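Local coordinates for microbial serine proteinases; subtilisin (Bacillus subtilis, PDB 2GKO), which hydrolyses peptide bonds as a subtilisin-type serine protease, a cold-adapted member of the subtilase family that carries bound calcium, at residues 12-16 and 305-309; 19-23 and 90-95. One frame throughout, in Å; residues are numbered along the deposited sequence.

Contact 1: 12-16 and 305-309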
loop_
_atom_site.group_PDB
_atom_site.type_symbol
_atom_site.label_atom_id
_atom_site.label_comp_id
_atom_site.label_asym_id
_atom_site.label_seq_id
_atom_site.Cartn_x
_atom_site.Cartn_y
_atom_site.Cartn_z
ATOM N N ALA A 12 12.805 -2.073 8.667
ATOM C CA ALA A 12 12.621 -0.651 8.959
ATOM C C ALA A 12 11.272 -0.320 9.558
ATOM O O ALA A 12 11.177 0.370 10.567
ATOM C CB ALA A 12 12.871 0.179 7.727
ATOM N N ILE A 13 10.193 -0.814 8.961
ATOM C CA ILE A 13 8.890 -0.513 9.496
ATOM C C ILE A 13 8.630 -1.247 10.844
ATOM O O ILE A 13 7.867 -0.751 11.656
ATOM C CB ILE A 13 7.754 -0.731 8.422
ATOM C CG1 ILE A 13 6.484 0.005 8.811
ATOM C CG2 ILE A 13 7.457 -2.191 8.168
ATOM C CD1 ILE A 13 5.509 0.190 7.623
ATOM N N TYR A 14 9.280 -2.387 11.058
ATOM C CA TYR A 14 9.191 -3.122 12.330
ATOM C C TYR A 14 10.135 -2.513 13.364
ATOM O O TYR A 14 9.986 -2.774 14.570
ATOM C CB TYR A 14 9.524 -4.617 12.147
ATOM C CG TYR A 14 8.269 -5.426 11.992
ATOM C CD1 TYR A 14 7.748 -6.153 13.052
ATOM C CD2 TYR A 14 7.545 -5.384 10.806
ATOM C CE1 TYR A 14 6.547 -6.860 12.919
ATOM C CE2 TYR A 14 6.353 -6.074 10.668
ATOM C CZ TYR A 14 5.858 -6.817 11.723
ATOM O OH TYR A 14 4.679 -7.493 11.580
ATOM N N ASN A 15 11.081 -1.708 12.889
ATOM C CA ASN A 15 12.093 -1.061 13.749
ATOM C C ASN A 15 12.883 -2.103 14.540
ATOM O O ASN A 15 12.990 -2.034 15.761
ATOM C CB ASN A 15 11.425 -0.022 14.645
ATOM C CG ASN A 15 12.402 1.052 15.172
ATOM O OD1 ASN A 15 11.971 1.975 15.845
ATOM N ND2 ASN A 15 13.692 0.920 14.867
ATOM N N ASN A 16 13.446 -3.064 13.824
ATOM C CA ASN A 16 14.271 -4.105 14.418
ATOM C C ASN A 16 15.272 -4.625 13.401
ATOM O O ASN A 16 14.894 -5.263 12.415
ATOM C CB ASN A 16 13.377 -5.239 14.934
ATOM C CG ASN A 16 14.149 -6.333 15.638
ATOM O OD1 ASN A 16 15.369 -6.413 15.556
ATOM N ND2 ASN A 16 13.421 -7.201 16.335
ATOM N N PHE A 305 6.924 8.658 9.163
ATOM C CA PHE A 305 7.075 7.242 8.867
ATOM C C PHE A 305 6.403 6.436 9.994
ATOM O O PHE A 305 6.995 6.240 11.070
ATOM C CB PHE A 305 8.583 6.938 8.782
ATOM C CG PHE A 305 8.947 5.487 8.496
ATOM C CD1 PHE A 305 10.274 5.082 8.538
ATOM C CD2 PHE A 305 7.991 4.539 8.163
ATOM C CE1 PHE A 305 10.641 3.783 8.282
ATOM C CE2 PHE A 305 8.368 3.231 7.906
ATOM C CZ PHE A 305 9.662 2.851 7.950
ATOM N N ALA A 306 5.159 6.005 9.758
ATOM C CA ALA A 306 4.462 5.153 10.726
ATOM C C ALA A 306 5.144 3.796 10.797
ATOM O O ALA A 306 5.417 3.160 9.778
ATOM C CB ALA A 306 3.009 5.011 10.382
ATOM N N LYS A 307 5.425 3.352 12.028
ATOM C CA LYS A 307 6.081 2.100 12.306
ATOM C C LYS A 307 5.265 1.232 13.281
ATOM O O LYS A 307 4.275 1.671 13.858
ATOM C CB LYS A 307 7.453 2.381 12.928
ATOM C CG LYS A 307 8.446 3.106 12.023
ATOM C CD LYS A 307 9.808 3.193 12.679
ATOM C CE LYS A 307 10.682 4.301 12.103
ATOM N NZ LYS A 307 12.025 4.337 12.792
ATOM N N VAL A 308 5.731 0.006 13.442
ATOM C CA VAL A 308 5.195 -0.933 14.419
ATOM C C VAL A 308 5.514 -0.463 15.840
ATOM O O VAL A 308 4.682 -0.587 16.732
ATOM C CB VAL A 308 5.806 -2.319 14.182
ATOM C CG1 VAL A 308 5.467 -3.307 15.315
ATOM C CG2 VAL A 308 5.328 -2.877 12.840
ATOM N N GLN A 309 6.720 0.047 16.037
ATOM C CA GLN A 309 7.218 0.378 17.387
ATOM C C GLN A 309 8.221 1.532 17.315
ATOM O O GLN A 309 8.864 1.743 16.279
ATOM C CB GLN A 309 7.828 -0.878 18.069
ATOM C CG GLN A 309 9.348 -1.083 17.854
ATOM C CD GLN A 309 9.885 -2.484 18.231
ATOM O OE1 GLN A 309 11.001 -2.861 17.815
ATOM N NE2 GLN A 309 9.131 -3.224 19.032
HETATM O O HOH W 1 12.977 1.996 11.695
#
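Val308 and Ile13 are joined by a backbone hydrogen bond. The amide N of Val308 donates to the carbonyl O of Ile13 at 2.9 Å. The bond is almost straight, 175° at the hydrogen. Ile13 is in the last turn of the helix, and the C-terminal segment supplies a donor to its carbonyl. A water makes a second link. It donates to the carbonyl O of Ala12 at 2.7 Å and accepts from Lys307 NZ at 2.8 Å. The extended lysine chain runs past both carbonyls on its way there, with CB 3.4 Å from Ile13 O. The ammonium would probably be drawn to this end of the helix, where backbone carbonyls point outward.

The apolar contacts fall into two patches. In the first, Val308 CG2 sits over the middle of one face of the Tyr14 ring, 3.8 Å from its centroid and 5° off the normal. This is a CH-pi contact. CG2 lies anti to its own carbonyl carbon, which turns it to the helix side. The far end of that ring belongs to another network, since Tyr14 OH is hydrogen-bonded to Val92 O. In the second patch the Phe305 ring meets the helix obliquely. Its CE2 is 3.8 Å from Ile13 CG1, and its CZ lies 4.2 Å from Ala12 CB. Leu258, on helix 248-265, also packs on Ile13 and Val308.

The helix ends in a Schellman motif. Asn15, with positive phi, is the C-prime residue, and Asn16 N reaches back to Lys11 O. The arrangement is thus a capped N-terminal helix of a subtilase held against the chain's C-terminal tail.

Contact 2: 19-23 and 90-95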
loop_
_atom_site.group_PDB
_atom_site.type_symbol
_atom_site.label_atom_id
_atom_site.label_comp_id
_atom_site.label_asym_id
_atom_site.label_seq_id
_atom_site.Cartn_x
_atom_site.Cartn_y
_atom_site.Cartn_z
ATOM N N LEU A 19 15.242 -8.602 13.003
ATOM C CA LEU A 19 13.951 -9.256 12.790
ATOM C C LEU A 19 14.102 -10.465 11.879
ATOM O O LEU A 19 14.690 -10.355 10.828
ATOM C CB LEU A 19 12.980 -8.250 12.141
ATOM C CG LEU A 19 11.503 -8.611 12.180
ATOM C CD1 LEU A 19 10.840 -8.280 13.480
ATOM C CD2 LEU A 19 10.778 -7.893 11.029
ATOM N N THR A 20 13.575 -11.621 12.292
ATOM C CA THR A 20 13.612 -12.829 11.467
ATOM C C THR A 20 12.245 -13.248 10.938
ATOM O O THR A 20 12.175 -14.081 10.047
ATOM C CB THR A 20 14.200 -14.001 12.273
ATOM O OG1 THR A 20 13.534 -14.083 13.540
ATOM C CG2 THR A 20 15.642 -13.713 12.626
ATOM N N SER A 21 11.183 -12.698 11.515
ATOM C CA SER A 21 9.823 -12.973 11.046
ATOM C C SER A 21 8.873 -11.887 11.520
ATOM O O SER A 21 9.186 -11.098 12.418
ATOM C CB SER A 21 9.336 -14.352 11.523
ATOM O OG SER A 21 9.114 -14.360 12.921
ATOM N N THR A 22 7.692 -11.846 10.903
ATOM C CA THR A 22 6.694 -10.853 11.237
ATOM C C THR A 22 5.452 -11.535 11.795
ATOM O O THR A 22 5.384 -12.768 11.890
ATOM C CB THR A 22 6.325 -10.015 9.984
ATOM O OG1 THR A 22 5.966 -10.905 8.919
ATOM C CG2 THR A 22 7.554 -9.241 9.465
ATOM N N SER A 23 4.472 -10.710 12.153
ATOM C CA SER A 23 3.239 -11.183 12.751
ATOM C C SER A 23 2.103 -10.194 12.569
ATOM O O SER A 23 2.316 -9.005 12.284
ATOM C CB SER A 23 3.449 -11.427 14.260
ATOM O OG SER A 23 3.662 -10.202 14.946
ATOM N N TYR A 90 8.784 -12.528 4.310
ATOM C CA TYR A 90 7.753 -12.048 5.201
ATOM C C TYR A 90 7.378 -10.626 4.804
ATOM O O TYR A 90 8.249 -9.804 4.495
ATOM C CB TYR A 90 8.251 -12.028 6.646
ATOM C CG TYR A 90 8.322 -13.387 7.291
ATOM C CD1 TYR A 90 9.495 -14.135 7.234
ATOM C CD2 TYR A 90 7.236 -13.910 7.959
ATOM C CE1 TYR A 90 9.562 -15.402 7.846
ATOM C CE2 TYR A 90 7.292 -15.167 8.563
ATOM C CZ TYR A 90 8.448 -15.894 8.503
ATOM O OH TYR A 90 8.456 -17.135 9.129
ATOM N N GLY A 91 6.079 -10.356 4.812
ATOM C CA GLY A 91 5.559 -9.014 4.709
ATOM C C GLY A 91 5.108 -8.506 6.058
ATOM O O GLY A 91 5.274 -9.145 7.108
ATOM N N VAL A 92 4.510 -7.337 6.034
ATOM C CA VAL A 92 4.251 -6.597 7.253
ATOM C C VAL A 92 3.173 -7.276 8.120
ATOM O O VAL A 92 3.289 -7.319 9.356
ATOM C CB VAL A 92 3.854 -5.108 6.957
ATOM C CG1 VAL A 92 3.488 -4.392 8.224
ATOM C CG2 VAL A 92 4.982 -4.367 6.252
ATOM N N ALA A 93 2.125 -7.797 7.478
ATOM C CA ALA A 93 0.959 -8.376 8.186
ATOM C C ALA A 93 0.715 -9.789 7.652
ATOM O O ALA A 93 -0.236 -10.020 6.889
ATOM C CB ALA A 93 -0.260 -7.518 7.975
ATOM N N PRO A 94 1.538 -10.754 8.050
ATOM C CA PRO A 94 1.488 -12.099 7.461
ATOM C C PRO A 94 0.251 -12.924 7.819
ATOM O O PRO A 94 0.098 -14.011 7.265
ATOM C CB PRO A 94 2.744 -12.757 8.028
ATOM C CG PRO A 94 2.888 -12.110 9.376
ATOM C CD PRO A 94 2.601 -10.650 9.073
ATOM N N GLU A 95 -0.563 -12.447 8.745
ATOM C CA GLU A 95 -1.825 -13.117 9.083
ATOM C C GLU A 95 -3.044 -12.481 8.419
ATOM O O GLU A 95 -4.153 -12.965 8.579
ATOM C CB GLU A 95 -2.049 -13.089 10.570
ATOM C CG GLU A 95 -0.958 -13.836 11.330
ATOM C CD GLU A 95 -1.094 -13.670 12.826
ATOM O OE1 GLU A 95 -2.189 -13.889 13.355
ATOM O OE2 GLU A 95 -0.089 -13.316 13.476
#
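Thr22 has chi1 at 53°, which places OG1 between its backbone N and carbonyl carbon and aims it at the carbonyl of Gly91. Tyr90 has chi1 at -75°, with CG anti to the carbonyl carbon, and this lays its ring along Ser21 and Thr22. The Thr22 and Tyr90 side chains run alongside each other, pointing opposite ways.

The hydroxyl of Thr22 donates to Gly91 O. The OG1 to O distance is 2.6 Å, a short bond, and the donor comes nearly in line with the C=O. Carbons of two residues lie against this hydroxyl. Tyr90 CD2 is 3.4 Å from Thr22 OG1, and Pro94 CG is 3.3 Å from the same atom. Pro94 CG also touches the next amide, 3.5 Å from Ser23 N. That amide has its polar partner in Tyr14 OH.

Ser21 approaches the Tyr90 ring with its CB, above one face and displaced from the ring centre toward CZ. The CB is 3.8 Å from the ring centroid, a CH-pi contact, and nearest to CZ at 3.5 Å. The carbonyl O of Thr20 lies obliquely by the ring, 3.7 Å from CE1. With an alanine at Tyr90 the ring is gone, which is likely to open a gap over Ser21 CB and strip the CD2 cover from the Thr22 hydroxyl.

At the far end Glu95 OE2 comes 4.1 Å from Ser23 CB. Its hydrogen bond goes to the backbone N of Gly24, the next residue along. Ser23 O has its own partner in Lys261 NZ.

Neither segment is regular helix or strand, and a side-chain hydroxyl stands in for a backbone donor. One buried carbonyl is thereby satisfied, with carbons of Tyr90 and Pro94 beside the hydroxyl, which is likely to fix the rotation of Thr22.

In the fold
From the N terminus the chain passes through helix 8-14, whose end is in contact 1, and then the loop 19-23 of contact 2. After strands 29-34 and 48-53 and helix 71-80 it returns at 90-95, closing the smaller loop. It then runs through the rest of the subtilase fold and reaches contact 1 only at its last residues. Contact 2 therefore lies wholly within the long loop of contact 1. Their centres are 12 Å apart, and Tyr14 joins them by touching both loops of contact 2. Together they tie the N-terminal helix to the C-terminal tail and to the loop leading into strand 97-102.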